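Local coordinates for protein techylectin-5A (Tachypleus tridentatus, PDB 1JC9) that agglutinates bacteria and erythrocytes in horseshoe crab innate immunity by recognising acetyl groups on their surfaces, at residues H220-N234 and A237-S251. Numbering follows the deposited sequence.
With NAG (2-acetamido-2-deoxy-beta-D-glucopyranose), chain B.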
loop_
_atom_site.group_PDB
_atom_site.type_symbol
_atom_site.label_atom_id
_atom_site.label_comp_id
_atom_site.label_asym_id
_atom_site.label_seq_id
_atom_site.Cartn_x
_atom_site.Cartn_y
_atom_site.Cartn_z
ATOM N N HIS A 220 8.435 -3.965 -12.454
ATOM C CA HIS A 220 7.469 -4.459 -11.472
ATOM C C HIS A 220 6.645 -5.666 -11.895
ATOM O O HIS A 220 6.620 -6.053 -13.065
ATOM C CB HIS A 220 6.483 -3.344 -11.111
ATOM C CG HIS A 220 5.434 -3.109 -12.154
ATOM N ND1 HIS A 220 4.421 -4.012 -12.408
ATOM C CD2 HIS A 220 5.260 -2.093 -13.033
ATOM C CE1 HIS A 220 3.668 -3.561 -13.395
ATOM N NE2 HIS A 220 4.156 -2.399 -13.793
ATOM N N GLU A 221 5.963 -6.242 -10.908
ATOM C CA GLU A 221 5.050 -7.356 -11.111
ATOM C C GLU A 221 3.733 -6.894 -10.483
ATOM O O GLU A 221 2.670 -7.448 -10.758
ATOM C CB GLU A 221 5.559 -8.634 -10.442
ATOM C CG GLU A 221 6.849 -9.162 -11.055
ATOM C CD GLU A 221 7.019 -10.659 -10.877
ATOM O OE1 GLU A 221 6.964 -11.145 -9.729
ATOM O OE2 GLU A 221 7.207 -11.354 -11.896
ATOM N N SER A 222 3.820 -5.872 -9.629
ATOM C CA SER A 222 2.641 -5.265 -8.996
ATOM C C SER A 222 2.839 -3.752 -9.098
ATOM O O SER A 222 3.954 -3.259 -8.938
ATOM C CB SER A 222 2.489 -5.710 -7.532
ATOM O OG SER A 222 3.643 -5.441 -6.763
ATOM N N ASN A 223 1.763 -3.017 -9.368
ATOM C CA ASN A 223 1.858 -1.568 -9.551
ATOM C C ASN A 223 0.581 -0.899 -9.044
ATOM O O ASN A 223 -0.058 -0.134 -9.762
ATOM C CB ASN A 223 2.060 -1.294 -11.055
ATOM C CG ASN A 223 2.444 0.142 -11.359
ATOM O OD1 ASN A 223 3.345 0.705 -10.739
ATOM N ND2 ASN A 223 1.778 0.733 -12.343
ATOM N N LEU A 224 0.230 -1.177 -7.793
ATOM C CA LEU A 224 -0.993 -0.656 -7.188
ATOM C C LEU A 224 -1.181 0.855 -7.140
ATOM O O LEU A 224 -2.309 1.333 -6.996
ATOM C CB LEU A 224 -1.165 -1.266 -5.795
ATOM C CG LEU A 224 -1.891 -2.622 -5.768
ATOM C CD1 LEU A 224 -1.535 -3.472 -6.980
ATOM C CD2 LEU A 224 -1.554 -3.345 -4.481
ATOM N N ASN A 225 -0.094 1.613 -7.257
ATOM C CA ASN A 225 -0.214 3.067 -7.261
ATOM C C ASN A 225 -0.180 3.599 -8.694
ATOM O O ASN A 225 0.094 4.779 -8.916
ATOM C CB ASN A 225 0.907 3.720 -6.449
ATOM C CG ASN A 225 0.727 3.534 -4.954
ATOM O OD1 ASN A 225 -0.389 3.325 -4.472
ATOM N ND2 ASN A 225 1.823 3.626 -4.208
ATOM N N GLY A 226 -0.471 2.728 -9.661
ATOM C CA GLY A 226 -0.463 3.136 -11.056
ATOM C C GLY A 226 -1.730 3.861 -11.481
ATOM O O GLY A 226 -2.568 4.208 -10.649
ATOM N N LEU A 227 -1.869 4.090 -12.785
ATOM C CA LEU A 227 -3.037 4.779 -13.327
ATOM C C LEU A 227 -4.306 3.973 -13.107
ATOM O O LEU A 227 -4.287 2.746 -13.160
ATOM C CB LEU A 227 -2.864 5.035 -14.834
ATOM C CG LEU A 227 -1.639 5.833 -15.293
ATOM C CD1 LEU A 227 -1.703 6.035 -16.797
ATOM C CD2 LEU A 227 -1.588 7.178 -14.588
ATOM N N TYR A 228 -5.408 4.671 -12.853
ATOM C CA TYR A 228 -6.689 4.014 -12.644
ATOM C C TYR A 228 -7.331 3.850 -14.017
ATOM O O TYR A 228 -8.093 4.715 -14.450
ATOM C CB TYR A 228 -7.599 4.873 -11.766
ATOM C CG TYR A 228 -8.785 4.108 -11.232
ATOM C CD1 TYR A 228 -8.671 3.333 -10.076
ATOM C CD2 TYR A 228 -10.003 4.102 -11.913
ATOM C CE1 TYR A 228 -9.737 2.568 -9.612
ATOM C CE2 TYR A 228 -11.080 3.335 -11.459
ATOM C CZ TYR A 228 -10.936 2.571 -10.310
ATOM O OH TYR A 228 -11.978 1.797 -9.864
ATOM N N LEU A 229 -7.026 2.749 -14.695
ATOM C CA LEU A 229 -7.560 2.501 -16.033
ATOM C C LEU A 229 -8.839 1.669 -16.044
ATOM O O LEU A 229 -9.437 1.437 -17.096
ATOM C CB LEU A 229 -6.484 1.850 -16.901
ATOM C CG LEU A 229 -5.220 2.708 -17.003
ATOM C CD1 LEU A 229 -4.160 1.975 -17.802
ATOM C CD2 LEU A 229 -5.558 4.051 -17.649
ATOM N N ASN A 230 -9.242 1.202 -14.867
ATOM C CA ASN A 230 -10.480 0.450 -14.707
ATOM C C ASN A 230 -10.737 -0.685 -15.697
ATOM O O ASN A 230 -11.548 -0.546 -16.609
ATOM C CB ASN A 230 -11.648 1.443 -14.739
ATOM C CG ASN A 230 -12.971 0.806 -14.383
ATOM O OD1 ASN A 230 -13.032 -0.118 -13.573
ATOM N ND2 ASN A 230 -14.048 1.314 -14.972
ATOM N N GLY A 231 -10.055 -1.810 -15.508
ATOM C CA GLY A 231 -10.257 -2.947 -16.385
ATOM C C GLY A 231 -9.160 -3.174 -17.406
ATOM O O GLY A 231 -8.024 -2.728 -17.229
ATOM N N GLU A 232 -9.510 -3.876 -18.480
ATOM C CA GLU A 232 -8.569 -4.178 -19.555
ATOM C C GLU A 232 -8.076 -2.906 -20.238
ATOM O O GLU A 232 -8.822 -1.936 -20.372
ATOM C CB GLU A 232 -9.230 -5.085 -20.599
ATOM C CG GLU A 232 -9.670 -6.439 -20.067
ATOM C CD GLU A 232 -11.107 -6.451 -19.575
ATOM O OE1 GLU A 232 -11.500 -5.540 -18.810
ATOM O OE2 GLU A 232 -11.849 -7.386 -19.951
ATOM N N HIS A 233 -6.813 -2.909 -20.655
ATOM C CA HIS A 233 -6.236 -1.758 -21.338
ATOM C C HIS A 233 -5.086 -2.181 -22.244
ATOM O O HIS A 233 -4.316 -3.090 -21.920
ATOM C CB HIS A 233 -5.776 -0.702 -20.319
ATOM C CG HIS A 233 -4.686 -1.166 -19.405
ATOM N ND1 HIS A 233 -3.351 -1.106 -19.745
ATOM C CD2 HIS A 233 -4.733 -1.712 -18.166
ATOM C CE1 HIS A 233 -2.624 -1.594 -18.756
ATOM N NE2 HIS A 233 -3.437 -1.969 -17.786
ATOM N N ASN A 234 -4.981 -1.519 -23.391
ATOM C CA ASN A 234 -3.945 -1.830 -24.365
ATOM C C ASN A 234 -2.555 -1.375 -23.963
ATOM O O ASN A 234 -1.575 -2.026 -24.309
ATOM C CB ASN A 234 -4.318 -1.233 -25.723
ATOM C CG ASN A 234 -5.440 -1.995 -26.400
ATOM O OD1 ASN A 234 -6.032 -1.518 -27.367
ATOM N ND2 ASN A 234 -5.732 -3.192 -25.901
ATOM N N ALA A 237 1.254 -2.463 -18.857
ATOM C CA ALA A 237 1.471 -2.462 -17.414
ATOM C C ALA A 237 1.494 -1.132 -16.660
ATOM O O ALA A 237 2.127 -1.038 -15.608
ATOM C CB ALA A 237 2.759 -3.224 -17.124
ATOM N N ASP A 238 0.802 -0.113 -17.155
ATOM C CA ASP A 238 0.827 1.169 -16.458
ATOM C C ASP A 238 -0.397 1.459 -15.596
ATOM O O ASP A 238 -0.574 2.576 -15.120
ATOM C CB ASP A 238 1.079 2.308 -17.453
ATOM C CG ASP A 238 0.095 2.320 -18.601
ATOM O OD1 ASP A 238 -0.612 1.310 -18.807
ATOM O OD2 ASP A 238 0.041 3.347 -19.309
ATOM N N GLY A 239 -1.233 0.443 -15.394
ATOM C CA GLY A 239 -2.413 0.595 -14.555
ATOM C C GLY A 239 -2.176 -0.113 -13.225
ATOM O O GLY A 239 -1.030 -0.444 -12.913
ATOM N N ILE A 240 -3.241 -0.340 -12.451
ATOM C CA ILE A 240 -3.159 -1.023 -11.149
ATOM C C ILE A 240 -3.004 -2.523 -11.414
ATOM O O ILE A 240 -3.984 -3.265 -11.395
ATOM C CB ILE A 240 -4.461 -0.821 -10.314
ATOM C CG1 ILE A 240 -4.852 0.659 -10.272
ATOM C CG2 ILE A 240 -4.275 -1.368 -8.900
ATOM C CD1 ILE A 240 -3.779 1.557 -9.774
ATOM N N GLU A 241 -1.772 -2.968 -11.639
ATOM C CA GLU A 241 -1.515 -4.368 -11.967
ATOM C C GLU A 241 -1.063 -5.295 -10.843
ATOM O O GLU A 241 -0.388 -4.886 -9.895
ATOM C CB GLU A 241 -0.444 -4.453 -13.064
ATOM C CG GLU A 241 -0.501 -3.386 -14.164
ATOM C CD GLU A 241 -1.657 -3.580 -15.126
ATOM O OE1 GLU A 241 -1.978 -4.749 -15.450
ATOM O OE2 GLU A 241 -2.234 -2.560 -15.571
ATOM N N TRP A 242 -1.445 -6.558 -10.976
ATOM C CA TRP A 242 -1.023 -7.611 -10.062
ATOM C C TRP A 242 -0.835 -8.763 -11.038
ATOM O O TRP A 242 -1.741 -9.554 -11.298
ATOM C CB TRP A 242 -2.085 -7.930 -9.011
ATOM C CG TRP A 242 -1.553 -8.855 -7.947
ATOM C CD1 TRP A 242 -1.556 -10.222 -7.969
ATOM C CD2 TRP A 242 -0.883 -8.477 -6.735
ATOM N NE1 TRP A 242 -0.931 -10.718 -6.848
ATOM C CE2 TRP A 242 -0.508 -9.669 -6.074
ATOM C CE3 TRP A 242 -0.563 -7.246 -6.144
ATOM C CZ2 TRP A 242 0.176 -9.667 -4.847
ATOM C CZ3 TRP A 242 0.116 -7.243 -4.926
ATOM C CH2 TRP A 242 0.478 -8.449 -4.291
ATOM N N ARG A 243 0.362 -8.810 -11.604
ATOM C CA ARG A 243 0.734 -9.788 -12.613
ATOM C C ARG A 243 0.282 -11.232 -12.438
ATOM O O ARG A 243 -0.295 -11.814 -13.359
ATOM C CB ARG A 243 2.249 -9.770 -12.807
ATOM C CG ARG A 243 2.720 -10.677 -13.931
ATOM C CD ARG A 243 4.226 -10.751 -13.976
ATOM N NE ARG A 243 4.688 -11.634 -15.038
ATOM C CZ ARG A 243 5.964 -11.786 -15.381
ATOM N NH1 ARG A 243 6.913 -11.108 -14.741
ATOM N NH2 ARG A 243 6.290 -12.614 -16.365
ATOM N N ALA A 244 0.547 -11.813 -11.274
ATOM C CA ALA A 244 0.200 -13.208 -11.037
ATOM C C ALA A 244 -1.280 -13.538 -11.180
ATOM O O ALA A 244 -1.637 -14.694 -11.384
ATOM C CB ALA A 244 0.704 -13.644 -9.664
ATOM N N TRP A 245 -2.146 -12.539 -11.079
ATOM C CA TRP A 245 -3.571 -12.803 -11.204
ATOM C C TRP A 245 -4.165 -12.369 -12.543
ATOM O O TRP A 245 -4.759 -13.184 -13.249
ATOM C CB TRP A 245 -4.341 -12.139 -10.050
ATOM C CG TRP A 245 -5.825 -12.415 -10.068
ATOM C CD1 TRP A 245 -6.451 -13.508 -10.606
ATOM C CD2 TRP A 245 -6.862 -11.599 -9.505
ATOM N NE1 TRP A 245 -7.809 -13.420 -10.413
ATOM C CE2 TRP A 245 -8.091 -12.260 -9.741
ATOM C CE3 TRP A 245 -6.873 -10.375 -8.820
ATOM C CZ2 TRP A 245 -9.322 -11.738 -9.319
ATOM C CZ3 TRP A 245 -8.099 -9.854 -8.397
ATOM C CH2 TRP A 245 -9.305 -10.538 -8.650
ATOM N N LYS A 246 -3.996 -11.100 -12.904
ATOM C CA LYS A 246 -4.576 -10.595 -14.148
ATOM C C LYS A 246 -3.608 -10.181 -15.260
ATOM O O LYS A 246 -4.037 -9.625 -16.272
ATOM C CB LYS A 246 -5.498 -9.416 -13.834
ATOM C CG LYS A 246 -6.674 -9.755 -12.931
ATOM C CD LYS A 246 -7.675 -10.642 -13.652
ATOM C CE LYS A 246 -8.965 -10.787 -12.860
ATOM N NZ LYS A 246 -9.977 -11.596 -13.599
ATOM N N GLY A 247 -2.315 -10.439 -15.087
ATOM C CA GLY A 247 -1.352 -10.068 -16.113
ATOM C C GLY A 247 -0.934 -8.602 -16.101
ATOM O O GLY A 247 -1.008 -7.930 -15.068
ATOM N N TYR A 248 -0.496 -8.099 -17.252
ATOM C CA TYR A 248 -0.061 -6.708 -17.364
ATOM C C TYR A 248 -1.017 -5.788 -18.124
ATOM O O TYR A 248 -0.676 -4.636 -18.398
ATOM C CB TYR A 248 1.311 -6.633 -18.031
ATOM C CG TYR A 248 2.473 -7.005 -17.138
ATOM C CD1 TYR A 248 2.627 -6.414 -15.883
ATOM C CD2 TYR A 248 3.456 -7.896 -17.575
ATOM C CE1 TYR A 248 3.728 -6.692 -15.089
ATOM C CE2 TYR A 248 4.563 -8.180 -16.789
ATOM C CZ TYR A 248 4.694 -7.570 -15.546
ATOM O OH TYR A 248 5.803 -7.813 -14.776
ATOM N N HIS A 249 -2.206 -6.280 -18.464
ATOM C CA HIS A 249 -3.167 -5.465 -19.203
ATOM C C HIS A 249 -4.529 -5.377 -18.526
ATOM O O HIS A 249 -5.563 -5.311 -19.196
ATOM C CB HIS A 249 -3.329 -6.015 -20.625
ATOM C CG HIS A 249 -2.152 -5.751 -21.511
ATOM N ND1 HIS A 249 -1.987 -4.566 -22.197
ATOM C CD2 HIS A 249 -1.068 -6.510 -21.804
ATOM C CE1 HIS A 249 -0.853 -4.607 -22.875
ATOM N NE2 HIS A 249 -0.276 -5.775 -22.653
ATOM N N TYR A 250 -4.530 -5.368 -17.197
ATOM C CA TYR A 250 -5.772 -5.292 -16.442
ATOM C C TYR A 250 -5.563 -4.466 -15.173
ATOM O O TYR A 250 -4.847 -4.877 -14.252
ATOM C CB TYR A 250 -6.257 -6.704 -16.090
ATOM C CG TYR A 250 -7.687 -6.763 -15.598
ATOM C CD1 TYR A 250 -8.022 -6.352 -14.310
ATOM C CD2 TYR A 250 -8.712 -7.210 -16.435
ATOM C CE1 TYR A 250 -9.340 -6.382 -13.865
ATOM C CE2 TYR A 250 -10.037 -7.242 -16.003
ATOM C CZ TYR A 250 -10.344 -6.826 -14.717
ATOM O OH TYR A 250 -11.654 -6.840 -14.290
ATOM N N SER A 251 -6.195 -3.297 -15.141
ATOM C CA SER A 251 -6.099 -2.384 -14.011
ATOM C C SER A 251 -7.237 -2.680 -13.035
ATOM O O SER A 251 -8.399 -2.359 -13.311
ATOM C CB SER A 251 -6.192 -0.938 -14.512
ATOM O OG SER A 251 -6.014 -0.003 -13.464
HETATM C C1 NAG B . 9.027 -7.848 -16.632
HETATM C C2 NAG B . 9.161 -6.319 -17.086
HETATM C C3 NAG B . 9.804 -6.290 -18.525
HETATM C C4 NAG B . 11.183 -6.893 -18.379
HETATM C C5 NAG B . 11.026 -8.370 -17.868
HETATM C C6 NAG B . 12.384 -9.047 -17.663
HETATM C C7 NAG B . 7.579 -4.724 -16.196
HETATM C C8 NAG B . 6.245 -4.045 -16.166
HETATM N N2 NAG B . 7.822 -5.713 -17.131
HETATM O O1 NAG B . 8.439 -8.004 -15.301
HETATM O O3 NAG B . 9.960 -4.948 -18.986
HETATM O O4 NAG B . 11.863 -6.893 -19.685
HETATM O O5 NAG B . 10.340 -8.457 -16.580
HETATM O O6 NAG B . 12.023 -10.383 -17.191
HETATM O O7 NAG B . 8.437 -4.360 -15.355
HETATM O O HOH W 1 -8.295 0.667 -12.052
#
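H220 turns its imidazole between its own backbone N and carbonyl carbon (chi1 77°), which carries NE2 to A237 O, 3.0 Å away, in the planes of both ring and carbonyl. Y248, with CG beside its backbone N (chi1 -77°), runs antiparallel alongside H220, the ring planes steeply inclined, and gives its OH to H220 O at 2.6 Å. The same hydroxyl accepts from O1 of the bound NAG. C8 of the acetyl group sits over one face of H220, opposite N223 CB, and rests 3.7 Å from A237 CB, while H220 N donates to O7. This is the acetyl-binding pocket of this lectin's fibrinogen C-terminal domain, where C219 N, R186 and Y236 also hydrogen-bond the sugar. Beside the sugar's O1, E221 OE2 forms a salt bridge with R243 NH1 (2.9 Å), carboxylate and guanidinium nearly perpendicular. Behind the pocket, N223 ND2 donates to G239 O, which lies somewhat out of the amide plane, and to Y210 O. Farther along, H233 NE2 meets OE2 of the buried E241 at 2.6 Å, on the syn side but 21° out of the carboxylate plane; E241 OE1 accepts from Y250 N, and S235 OG binds H233 ND1, so both ring nitrogens are bonded and the ring's rotation is fixed. H249 CA makes a CH-pi contact over one face, L229 CD1 lying over the other. Where strand 231-232 pairs antiparallel with strand 250-261, G231 and S251 exchange two backbone hydrogen bonds, and G231 CA lies over the Y250 ring, 4.2 Å from its centroid.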